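Local coordinates for hypothetical protein (Sus scrofa, PDB 3WOC), which is a prostate-derived, heparin-binding glycoprotein lectin of boar sperm with a jacalin-like beta-prism fold, probably with a part in sperm capacitation, at residues 72-77 with 81-86; 22-27 with 113-118; 28-33 with 49-54; 39-42 with 47-50. All blocks are in the same frame, centred on the assembly; numbering follows the deposited sequence.

How the interactions relate
All four contacts lie in one jacalin-like domain, a beta prism built of three four-stranded antiparallel sheets. Interaction 2 spans the longest stretch, and the other three fall between its ends: interactions 3 and 4 close first, then interaction 1 opens at residue 72. Interactions 3 and 4, with centres about 8 Å apart, share Ser49 and Glu50 and belong to the sheet of strands 24-31, 37-44 and 47-53. Interaction 1 is a hairpin of a second sheet, its centre about 17 Å from that of interaction 4. Interaction 2 ties the first sheet to the third and touches interaction 1 through Leu86 on Ile27 and Ile73 on Leu115, so the three sheets meet in one apolar interior.

Interaction 1 (72-77 with 81-86); sequences SIYGRY and LQHVTL
The rings of Tyr74 and His83 sit on the same side of this antiparallel hairpin, inclined at 63° with centroids 5.9 Å apart, and Tyr74 CE1 comes obliquely to His83 CD2 at 4.1 Å. Both swing trans to their own backbone N (Tyr74 chi1 158°, His83 chi1 173°), which brings them together. Methyl CG2 of Thr85 lies at the edge of the tyrosine ring, near its plane, although the modelled closeness there is doubtful. On the other side of the sheet the contact is aliphatic: Ile73 and Leu86 run side by side, with Ile73 CG1 3.7 Å from Leu86 CD2, while Ile73 CG2 rests against Val84 CG2. There Ile73 also meets Phe132 and Trp134 of strand 127-135.

Backbone bonds pair Tyr74 with Thr85 and Arg76 with His83. Beyond them a classic beta bulge shifts the register by one, Gln82 and His83 both facing Arg76. Carbonyl Arg76 O therefore takes two donors, His83 N at 3.0 Å and Gln82 N at 2.9 Å. The guanidinium of Arg76 heads off to Gly101 O, and His83 ND1 is hydrogen-bonded to Gly97 O. Polar anchoring thus marks one side, apolar packing the other, and the doubly gripped carbonyl fixes the bulge.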
loop_
_atom_site.group_PDB
_atom_site.type_symbol
_atom_site.label_atom_id
_atom_site.label_comp_id
_atom_site.label_asym_id
_atom_site.label_seq_id
_atom_site.Cartn_x
_atom_site.Cartn_y
_atom_site.Cartn_z
ATOM N N SER A 72 2.804 9.752 -5.586
ATOM C CA SER A 72 4.114 9.107 -5.397
ATOM C C SER A 72 4.260 8.444 -4.028
ATOM O O SER A 72 3.557 8.792 -3.082
ATOM C CB SER A 72 5.273 10.082 -5.663
ATOM O OG SER A 72 5.363 11.082 -4.665
ATOM N N ILE A 73 5.172 7.480 -3.934
ATOM C CA ILE A 73 5.367 6.719 -2.701
ATOM C C ILE A 73 6.847 6.490 -2.393
ATOM O O ILE A 73 7.557 5.817 -3.142
ATOM C CB ILE A 73 4.596 5.365 -2.730
ATOM C CG1 ILE A 73 3.090 5.619 -2.866
ATOM C CG2 ILE A 73 4.887 4.539 -1.466
ATOM C CD1 ILE A 73 2.289 4.448 -3.343
ATOM N N TYR A 74 7.300 7.069 -1.287
ATOM C CA TYR A 74 8.635 6.804 -0.763
ATOM C C TYR A 74 8.531 5.765 0.350
ATOM O O TYR A 74 7.602 5.804 1.158
ATOM C CB TYR A 74 9.288 8.103 -0.269
ATOM C CG TYR A 74 10.403 7.929 0.750
ATOM C CD1 TYR A 74 10.212 8.299 2.078
ATOM C CD2 TYR A 74 11.649 7.408 0.387
ATOM C CE1 TYR A 74 11.218 8.149 3.025
ATOM C CE2 TYR A 74 12.667 7.257 1.331
ATOM C CZ TYR A 74 12.438 7.633 2.647
ATOM O OH TYR A 74 13.420 7.498 3.600
ATOM N N GLY A 75 9.474 4.830 0.376
ATOM C CA GLY A 75 9.482 3.800 1.403
ATOM C C GLY A 75 10.846 3.270 1.796
ATOM O O GLY A 75 11.874 3.663 1.238
ATOM N N ARG A 76 10.841 2.375 2.779
ATOM C CA ARG A 76 12.040 1.692 3.248
ATOM C C ARG A 76 11.694 0.259 3.654
ATOM O O ARG A 76 10.575 -0.014 4.086
ATOM C CB ARG A 76 12.681 2.444 4.424
ATOM C CG ARG A 76 13.292 3.787 4.049
ATOM C CD ARG A 76 14.284 4.272 5.083
ATOM N NE ARG A 76 14.927 5.519 4.672
ATOM C CZ ARG A 76 15.990 5.599 3.871
ATOM N NH1 ARG A 76 16.549 4.500 3.377
ATOM N NH2 ARG A 76 16.497 6.786 3.561
ATOM N N TYR A 77 12.658 -0.645 3.508
ATOM C CA TYR A 77 12.455 -2.062 3.808
ATOM C C TYR A 77 13.739 -2.732 4.283
ATOM O O TYR A 77 14.847 -2.256 4.011
ATOM C CB TYR A 77 11.916 -2.806 2.575
ATOM C CG TYR A 77 12.808 -2.701 1.354
ATOM C CD1 TYR A 77 12.581 -1.723 0.387
ATOM C CD2 TYR A 77 13.889 -3.567 1.176
ATOM C CE1 TYR A 77 13.406 -1.611 -0.737
ATOM C CE2 TYR A 77 14.723 -3.462 0.066
ATOM C CZ TYR A 77 14.473 -2.485 -0.891
ATOM O OH TYR A 77 15.290 -2.384 -1.996
ATOM N N LEU A 81 8.686 -4.917 4.673
ATOM C CA LEU A 81 8.369 -3.517 4.431
ATOM C C LEU A 81 8.309 -2.789 5.770
ATOM O O LEU A 81 7.517 -3.152 6.646
ATOM C CB LEU A 81 7.040 -3.389 3.682
ATOM C CG LEU A 81 6.517 -1.984 3.370
ATOM C CD1 LEU A 81 7.404 -1.272 2.352
ATOM C CD2 LEU A 81 5.084 -2.062 2.882
ATOM N N GLN A 82 9.163 -1.778 5.918
ATOM C CA GLN A 82 9.303 -1.031 7.172
ATOM C C GLN A 82 8.452 0.228 7.191
ATOM O O GLN A 82 7.675 0.454 8.117
ATOM C CB GLN A 82 10.767 -0.635 7.408
ATOM C CG GLN A 82 11.707 -1.772 7.783
ATOM C CD GLN A 82 11.512 -2.273 9.200
ATOM O OE1 GLN A 82 10.870 -1.623 10.029
ATOM N NE2 GLN A 82 12.073 -3.439 9.486
ATOM N N HIS A 83 8.611 1.045 6.157
ATOM C CA HIS A 83 8.067 2.392 6.144
ATOM C C HIS A 83 7.478 2.735 4.781
ATOM O O HIS A 83 8.023 2.360 3.742
ATOM C CB HIS A 83 9.173 3.389 6.516
ATOM C CG HIS A 83 8.772 4.826 6.384
ATOM N ND1 HIS A 83 8.079 5.498 7.368
ATOM C CD2 HIS A 83 8.974 5.720 5.388
ATOM C CE1 HIS A 83 7.869 6.744 6.981
ATOM N NE2 HIS A 83 8.403 6.905 5.784
ATOM N N VAL A 84 6.352 3.441 4.807
ATOM C CA VAL A 84 5.762 4.029 3.611
ATOM C C VAL A 84 5.291 5.450 3.920
ATOM O O VAL A 84 4.616 5.682 4.921
ATOM C CB VAL A 84 4.627 3.128 3.040
ATOM C CG1 VAL A 84 3.415 3.930 2.612
ATOM C CG2 VAL A 84 5.146 2.288 1.883
ATOM N N THR A 85 5.703 6.402 3.085
ATOM C CA THR A 85 5.101 7.737 3.081
ATOM C C THR A 85 4.470 8.039 1.724
ATOM O O THR A 85 5.146 8.056 0.692
ATOM C CB THR A 85 6.065 8.880 3.524
ATOM O OG1 THR A 85 5.615 10.130 2.978
ATOM C CG2 THR A 85 7.462 8.636 3.046
ATOM N N LEU A 86 3.161 8.263 1.754
ATOM C CA LEU A 86 2.368 8.535 0.566
ATOM C C LEU A 86 2.241 10.035 0.377
ATOM O O LEU A 86 1.916 10.756 1.321
ATOM C CB LEU A 86 0.975 7.928 0.722
ATOM C CG LEU A 86 0.865 6.514 1.292
ATOM C CD1 LEU A 86 -0.484 6.340 1.937
ATOM C CD2 LEU A 86 1.085 5.460 0.217
#

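Interaction 2 (22-27 with 113-118); sequences TGITGI and QVLEGV
With chi1 at -59°, CG1 of Ile24 stands opposite the carbonyl carbon of its own residue, and an extended chi2 stretches the chain straight out, carrying CD1 to the backbone of Leu115 and Glu116. Leu115 is turned the other way about its first bond: CG lies trans to its own N (chi1 -170°), and the branch point swings in to meet the isoleucine tip, Ile24 CD1 standing 3.8 Å from Leu115 CG. The same methyl settles 3.4 Å from Leu115 O and 3.7 Å from Glu116 CA, with Gly117 N close by. One isoleucine therefore makes every close approach from the 22-27 side, pressing its end on a peptide backbone as much as on a side chain.

In the beta prism these two strands belong to different sheets, and residues 24-27 cross residues 114-118 at 65° with the axes of these short runs 7.9 Å apart at the nearest point. No hydrogen bond joins the segments; the link is purely van der Waals. At the contact the backbone of strand 114-122 bulges, Glu116 and Gly117 together facing a single residue of neighbouring strand 127-135 in a classic beta bulge, and Ile24 packs on the bulged strand. Leu115 is hemmed in further by Phe132 and Trp134 of its own sheet and by Ile73 of the sheet that holds strand 70-77. Glu116 sends its carboxylate away from the isoleucine to a salt bridge between its OE2 and Lys18 NZ. Gly23 N hydrogen-bonds a dioxane molecule that probably came from the crystallisation liquor.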
loop_
_atom_site.group_PDB
_atom_site.type_symbol
_atom_site.label_atom_id
_atom_site.label_comp_id
_atom_site.label_asym_id
_atom_site.label_seq_id
_atom_site.Cartn_x
_atom_site.Cartn_y
_atom_site.Cartn_z
ATOM N N THR A 22 -15.334 3.829 -8.174
ATOM C CA THR A 22 -14.521 4.963 -7.752
ATOM C C THR A 22 -13.093 4.525 -7.424
ATOM O O THR A 22 -12.862 3.399 -6.976
ATOM C CB THR A 22 -15.163 5.681 -6.536
ATOM O OG1 THR A 22 -16.577 5.810 -6.746
ATOM C CG2 THR A 22 -14.557 7.072 -6.318
ATOM N N GLY A 23 -12.145 5.424 -7.667
ATOM C CA GLY A 23 -10.743 5.201 -7.349
ATOM C C GLY A 23 -10.483 5.286 -5.861
ATOM O O GLY A 23 -11.417 5.409 -5.064
ATOM N N ILE A 24 -9.203 5.224 -5.500
ATOM C CA ILE A 24 -8.765 5.203 -4.104
ATOM C C ILE A 24 -9.157 6.486 -3.371
ATOM O O ILE A 24 -8.842 7.592 -3.819
ATOM C CB ILE A 24 -7.233 4.955 -3.994
ATOM C CG1 ILE A 24 -6.865 3.620 -4.658
ATOM C CG2 ILE A 24 -6.766 5.025 -2.530
ATOM C CD1 ILE A 24 -5.386 3.260 -4.596
ATOM N N THR A 25 -9.851 6.314 -2.250
ATOM C CA THR A 25 -10.324 7.426 -1.427
ATOM C C THR A 25 -9.689 7.403 -0.034
ATOM O O THR A 25 -9.851 8.338 0.753
ATOM C CB THR A 25 -11.864 7.400 -1.283
ATOM O OG1 THR A 25 -12.275 6.133 -0.755
ATOM C CG2 THR A 25 -12.540 7.629 -2.631
ATOM N N GLY A 26 -8.968 6.326 0.261
ATOM C CA GLY A 26 -8.325 6.154 1.556
ATOM C C GLY A 26 -7.381 4.971 1.587
ATOM O O GLY A 26 -7.418 4.104 0.711
ATOM N N ILE A 27 -6.537 4.937 2.614
ATOM C CA ILE A 27 -5.533 3.889 2.758
ATOM C C ILE A 27 -5.356 3.532 4.236
ATOM O O ILE A 27 -5.241 4.411 5.091
ATOM C CB ILE A 27 -4.184 4.317 2.102
ATOM C CG1 ILE A 27 -3.478 3.128 1.425
ATOM C CG2 ILE A 27 -3.307 5.087 3.086
ATOM C CD1 ILE A 27 -2.785 2.136 2.358
ATOM N N GLN A 113 -1.059 10.471 -13.969
ATOM C CA GLN A 113 -1.548 9.219 -13.396
ATOM C C GLN A 113 -1.485 9.242 -11.874
ATOM O O GLN A 113 -0.657 9.944 -11.276
ATOM C CB GLN A 113 -0.744 8.033 -13.917
ATOM C CG GLN A 113 -0.958 7.716 -15.381
ATOM C CD GLN A 113 -0.177 6.500 -15.829
ATOM O OE1 GLN A 113 0.992 6.325 -15.475
ATOM N NE2 GLN A 113 -0.817 5.653 -16.619
ATOM N N VAL A 114 -2.377 8.472 -11.259
ATOM C CA VAL A 114 -2.480 8.394 -9.806
ATOM C C VAL A 114 -2.570 6.930 -9.378
ATOM O O VAL A 114 -2.796 6.051 -10.212
ATOM C CB VAL A 114 -3.700 9.199 -9.262
ATOM C CG1 VAL A 114 -3.690 10.632 -9.792
ATOM C CG2 VAL A 114 -5.028 8.507 -9.596
ATOM N N LEU A 115 -2.393 6.675 -8.085
ATOM C CA LEU A 115 -2.478 5.324 -7.545
ATOM C C LEU A 115 -3.914 4.813 -7.611
ATOM O O LEU A 115 -4.836 5.471 -7.125
ATOM C CB LEU A 115 -1.967 5.292 -6.099
ATOM C CG LEU A 115 -1.745 3.935 -5.419
ATOM C CD1 LEU A 115 -0.484 3.263 -5.939
ATOM C CD2 LEU A 115 -1.671 4.104 -3.909
ATOM N N GLU A 116 -4.097 3.648 -8.222
ATOM C CA GLU A 116 -5.418 3.024 -8.284
ATOM C C GLU A 116 -5.393 1.542 -7.906
ATOM O O GLU A 116 -6.421 0.867 -7.961
ATOM C CB GLU A 116 -6.112 3.269 -9.640
ATOM C CG GLU A 116 -5.286 2.948 -10.882
ATOM C CD GLU A 116 -5.978 3.364 -12.186
ATOM O OE1 GLU A 116 -5.741 2.698 -13.220
ATOM O OE2 GLU A 116 -6.745 4.358 -12.188
ATOM N N GLY A 117 -4.223 1.056 -7.498
ATOM C CA GLY A 117 -4.067 -0.322 -7.044
ATOM C C GLY A 117 -2.731 -0.632 -6.393
ATOM O O GLY A 117 -1.779 0.142 -6.497
ATOM N N VAL A 118 -2.671 -1.782 -5.724
ATOM C CA VAL A 118 -1.452 -2.259 -5.069
ATOM C C VAL A 118 -1.371 -3.792 -5.097
ATOM O O VAL A 118 -2.388 -4.489 -4.999
ATOM C CB VAL A 118 -1.286 -1.670 -3.610
ATOM C CG1 VAL A 118 -2.597 -1.674 -2.847
ATOM C CG2 VAL A 118 -0.193 -2.388 -2.817
#

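Interaction 3 (28-33 with 49-54)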
loop_
_atom_site.group_PDB
_atom_site.type_symbol
_atom_site.label_atom_id
_atom_site.label_comp_id
_atom_site.label_asym_id
_atom_site.label_seq_id
_atom_site.Cartn_x
_atom_site.Cartn_y
_atom_site.Cartn_z
ATOM N N ARG A 28 -5.354 2.234 4.525
ATOM C CA ARG A 28 -5.210 1.741 5.888
ATOM C C ARG A 28 -3.966 0.865 6.012
ATOM O O ARG A 28 -3.844 -0.156 5.335
ATOM C CB ARG A 28 -6.462 0.964 6.302
ATOM C CG ARG A 28 -6.609 0.730 7.795
ATOM C CD ARG A 28 -7.921 0.018 8.099
ATOM N NE ARG A 28 -9.058 0.933 8.128
ATOM C CZ ARG A 28 -10.333 0.556 8.103
ATOM N NH1 ARG A 28 -10.657 -0.730 8.033
ATOM N NH2 ARG A 28 -11.291 1.472 8.142
ATOM N N VAL A 29 -3.042 1.282 6.873
ATOM C CA VAL A 29 -1.811 0.536 7.117
ATOM C C VAL A 29 -1.760 0.053 8.567
ATOM O O VAL A 29 -1.941 0.836 9.501
ATOM C CB VAL A 29 -0.554 1.378 6.775
ATOM C CG1 VAL A 29 0.718 0.649 7.169
ATOM C CG2 VAL A 29 -0.522 1.714 5.292
ATOM N N PHE A 30 -1.522 -1.246 8.743
ATOM C CA PHE A 30 -1.406 -1.842 10.068
ATOM C C PHE A 30 0.059 -2.020 10.456
ATOM O O PHE A 30 0.818 -2.709 9.769
ATOM C CB PHE A 30 -2.150 -3.175 10.120
ATOM C CG PHE A 30 -3.647 -3.036 10.098
ATOM C CD1 PHE A 30 -4.386 -3.176 11.270
ATOM C CD2 PHE A 30 -4.321 -2.769 8.908
ATOM C CE1 PHE A 30 -5.778 -3.054 11.258
ATOM C CE2 PHE A 30 -5.708 -2.643 8.883
ATOM C CZ PHE A 30 -6.439 -2.786 10.059
ATOM N N VAL A 31 0.447 -1.379 11.555
ATOM C CA VAL A 31 1.824 -1.405 12.039
ATOM C C VAL A 31 1.896 -2.101 13.402
ATOM O O VAL A 31 1.067 -1.855 14.283
ATOM C CB VAL A 31 2.421 0.027 12.114
ATOM C CG1 VAL A 31 3.821 0.018 12.723
ATOM C CG2 VAL A 31 2.456 0.669 10.728
ATOM N N GLY A 32 2.885 -2.980 13.557
ATOM C CA GLY A 32 3.108 -3.691 14.815
ATOM C C GLY A 32 4.097 -2.975 15.718
ATOM O O GLY A 32 4.815 -2.080 15.261
ATOM N N PRO A 33 4.142 -3.363 17.012
ATOM C CA PRO A 33 5.033 -2.777 18.026
ATOM C C PRO A 33 6.506 -2.626 17.622
ATOM O O PRO A 33 7.204 -1.777 18.182
ATOM C CB PRO A 33 4.909 -3.747 19.217
ATOM C CG PRO A 33 4.134 -4.934 18.708
ATOM C CD PRO A 33 3.291 -4.414 17.596
ATOM N N SER A 49 -11.301 -2.448 1.045
ATOM C CA SER A 49 -10.956 -3.733 0.440
ATOM C C SER A 49 -10.773 -4.835 1.487
ATOM O O SER A 49 -10.908 -4.601 2.687
ATOM C CB SER A 49 -9.680 -3.597 -0.397
ATOM O OG SER A 49 -8.549 -3.358 0.426
ATOM N N GLU A 50 -10.479 -6.040 1.006
ATOM C CA GLU A 50 -10.006 -7.137 1.838
ATOM C C GLU A 50 -8.672 -6.751 2.492
ATOM O O GLU A 50 -7.900 -5.965 1.932
ATOM C CB GLU A 50 -9.829 -8.383 0.967
ATOM C CG GLU A 50 -9.392 -9.651 1.693
ATOM C CD GLU A 50 -8.945 -10.749 0.739
ATOM O OE1 GLU A 50 -8.092 -11.573 1.140
ATOM O OE2 GLU A 50 -9.441 -10.786 -0.412
ATOM N N LYS A 51 -8.419 -7.292 3.682
ATOM C CA LYS A 51 -7.149 -7.097 4.376
ATOM C C LYS A 51 -6.059 -7.891 3.672
ATOM O O LYS A 51 -6.200 -9.097 3.454
ATOM C CB LYS A 51 -7.258 -7.559 5.829
ATOM C CG LYS A 51 -6.021 -7.279 6.680
ATOM C CD LYS A 51 -6.225 -6.086 7.606
ATOM C CE LYS A 51 -7.117 -6.443 8.794
ATOM N NZ LYS A 51 -6.556 -7.551 9.618
ATOM N N TYR A 52 -4.972 -7.213 3.319
ATOM C CA TYR A 52 -3.868 -7.868 2.630
ATOM C C TYR A 52 -2.580 -7.872 3.441
ATOM O O TYR A 52 -1.855 -6.880 3.484
ATOM C CB TYR A 52 -3.657 -7.266 1.237
ATOM C CG TYR A 52 -4.823 -7.517 0.304
ATOM C CD1 TYR A 52 -5.201 -8.815 -0.032
ATOM C CD2 TYR A 52 -5.553 -6.457 -0.234
ATOM C CE1 TYR A 52 -6.267 -9.053 -0.881
ATOM C CE2 TYR A 52 -6.627 -6.687 -1.083
ATOM C CZ TYR A 52 -6.975 -7.988 -1.403
ATOM O OH TYR A 52 -8.034 -8.233 -2.243
ATOM N N GLY A 53 -2.316 -9.006 4.081
ATOM C CA GLY A 53 -1.095 -9.216 4.848
ATOM C C GLY A 53 -1.344 -10.089 6.057
ATOM O O GLY A 53 -2.256 -10.918 6.058
ATOM N N ILE A 54 -0.528 -9.892 7.090
ATOM C CA ILE A 54 -0.615 -10.667 8.326
ATOM C C ILE A 54 -1.438 -9.911 9.374
ATOM O O ILE A 54 -1.171 -8.735 9.632
ATOM C CB ILE A 54 0.802 -11.039 8.875
ATOM C CG1 ILE A 54 1.432 -12.154 8.038
ATOM C CG2 ILE A 54 0.754 -11.487 10.338
ATOM C CD1 ILE A 54 2.197 -11.666 6.842
#
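Lys51 laid over the ring of Phe30 is the whole of this surface contact, and the chain leads up to it from Ser49. Beyond Ser49 and Glu50 comes Lys51, whose side chain leaves with CG trans to its backbone N, then bends at chi2, chi3 and chi4, so the chain curls round instead of stretching into solvent. The curl sets Lys51 CD 3.7 Å from Phe30 CE2 and Lys51 CE 3.9 Å from Phe30 CZ. Its ammonium NZ ends over the ring face, 4.9 Å from the Phe30 centroid and only 14° off the ring normal, a cation-pi contact; CD adds a CH-pi contact, off-centre.

Next comes Tyr52, whose side chain serves the opposite side of the sheet: its ring meets that of Phe14 and its OH bonds to Gly1 N. Gly53 follows with backbone angles that suit only a residue without a side chain, and Ile54 moves on toward Lys38. Strand 37-44 separates the two partners in the sheet, and Ser39 on it touches both, so lysine and phenylalanine reach across their middle neighbour. With no hydrogen bond between the segments, the hold is one of charge on pi electrons plus aliphatic contact, probably modest in strength since the lysine is exposed to water.

Interaction 4 (39-42 with 47-50); sequences SIQV and SWSE
Ser49 and Val42 fasten the hairpin of strands 37-44 and 47-53 in an edge of one beta-prism sheet. Here the packing is close. Ser49 N donates to Val42 O at 2.8 Å, and in return Val42 N donates to the hydroxyl, not the carbonyl, of the serine: Val42 N to Ser49 OG is 3.0 Å and nearly straight at 171°. That works because chi1 of 68° holds OG between the serine's own N and carbonyl carbon, where it meets the N-H of Val42. Ser49 O is then left to the side chain of Gln41, which runs out extended to bring NE2 to it, almost in line with the carbonyl. The indole of Trp48 joins with its edge, CZ3 lying 3.3 Å from Gln41 O, while Arg28 makes a cation-pi contact with the ring.

The looser part lies at both ends of 47-50. Ser47 and Glu50 are exposed; the side chain of Glu50 sets off away from strand 37-44, and Glu50 touches it by its backbone, Glu50 O lying 3.8 Å from Gln41 CG. Back in the tight part, Gln41 NE2 donates to Ser49 O at 2.6 Å, the acceptor lying 18° out of the glutamine's amide plane.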
loop_
_atom_site.group_PDB
_atom_site.type_symbol
_atom_site.label_atom_id
_atom_site.label_comp_id
_atom_site.label_asym_id
_atom_site.label_seq_id
_atom_site.Cartn_x
_atom_site.Cartn_y
_atom_site.Cartn_z
ATOM N N SER A 39 0.069 -5.363 7.193
ATOM C CA SER A 39 -0.962 -5.507 6.174
ATOM C C SER A 39 -1.425 -4.138 5.686
ATOM O O SER A 39 -1.216 -3.130 6.366
ATOM C CB SER A 39 -2.154 -6.296 6.721
ATOM O OG SER A 39 -2.706 -5.670 7.863
ATOM N N ILE A 40 -2.028 -4.096 4.498
ATOM C CA ILE A 40 -2.705 -2.879 4.047
ATOM C C ILE A 40 -4.159 -3.115 3.659
ATOM O O ILE A 40 -4.597 -4.252 3.463
ATOM C CB ILE A 40 -1.958 -2.100 2.905
ATOM C CG1 ILE A 40 -2.141 -2.773 1.533
ATOM C CG2 ILE A 40 -0.494 -1.800 3.285
ATOM C CD1 ILE A 40 -1.010 -3.670 1.098
ATOM N N GLN A 41 -4.897 -2.016 3.567
ATOM C CA GLN A 41 -6.276 -2.029 3.129
ATOM C C GLN A 41 -6.514 -0.732 2.366
ATOM O O GLN A 41 -6.060 0.338 2.778
ATOM C CB GLN A 41 -7.211 -2.147 4.333
ATOM C CG GLN A 41 -8.521 -2.853 4.038
ATOM C CD GLN A 41 -9.291 -3.246 5.294
ATOM O OE1 GLN A 41 -8.795 -3.117 6.416
ATOM N NE2 GLN A 41 -10.511 -3.729 5.106
ATOM N N VAL A 42 -7.205 -0.837 1.239
ATOM C CA VAL A 42 -7.463 0.314 0.384
ATOM C C VAL A 42 -8.972 0.525 0.237
ATOM O O VAL A 42 -9.719 -0.429 0.038
ATOM C CB VAL A 42 -6.733 0.167 -0.993
ATOM C CG1 VAL A 42 -6.918 -1.222 -1.571
ATOM C CG2 VAL A 42 -7.169 1.233 -1.990
ATOM N N SER A 47 -16.165 1.729 0.023
ATOM C CA SER A 47 -15.902 0.327 0.352
ATOM C C SER A 47 -14.415 0.013 0.542
ATOM O O SER A 47 -13.622 0.067 -0.409
ATOM C CB SER A 47 -16.503 -0.599 -0.710
ATOM O OG SER A 47 -17.917 -0.563 -0.673
ATOM N N TRP A 48 -14.054 -0.313 1.783
ATOM C CA TRP A 48 -12.721 -0.804 2.112
ATOM C C TRP A 48 -12.517 -2.188 1.513
ATOM O O TRP A 48 -13.443 -3.004 1.480
ATOM C CB TRP A 48 -12.524 -0.865 3.629
ATOM C CG TRP A 48 -12.263 0.465 4.269
ATOM C CD1 TRP A 48 -13.151 1.222 4.980
ATOM C CD2 TRP A 48 -11.028 1.195 4.265
ATOM N NE1 TRP A 48 -12.548 2.380 5.417
ATOM C CE2 TRP A 48 -11.245 2.390 4.991
ATOM C CE3 TRP A 48 -9.760 0.959 3.716
ATOM C CZ2 TRP A 48 -10.241 3.348 5.181
ATOM C CZ3 TRP A 48 -8.761 1.913 3.904
ATOM C CH2 TRP A 48 -9.009 3.090 4.636
ATOM N N SER A 49 -11.301 -2.448 1.045
ATOM C CA SER A 49 -10.956 -3.733 0.440
ATOM C C SER A 49 -10.773 -4.835 1.487
ATOM O O SER A 49 -10.908 -4.601 2.687
ATOM C CB SER A 49 -9.680 -3.597 -0.397
ATOM O OG SER A 49 -8.549 -3.358 0.426
ATOM N N GLU A 50 -10.479 -6.040 1.006
ATOM C CA GLU A 50 -10.006 -7.137 1.838
ATOM C C GLU A 50 -8.672 -6.751 2.492
ATOM O O GLU A 50 -7.900 -5.965 1.932
ATOM C CB GLU A 50 -9.829 -8.383 0.967
ATOM C CG GLU A 50 -9.392 -9.651 1.693
ATOM C CD GLU A 50 -8.945 -10.749 0.739
ATOM O OE1 GLU A 50 -8.092 -11.573 1.140
ATOM O OE2 GLU A 50 -9.441 -10.786 -0.412
#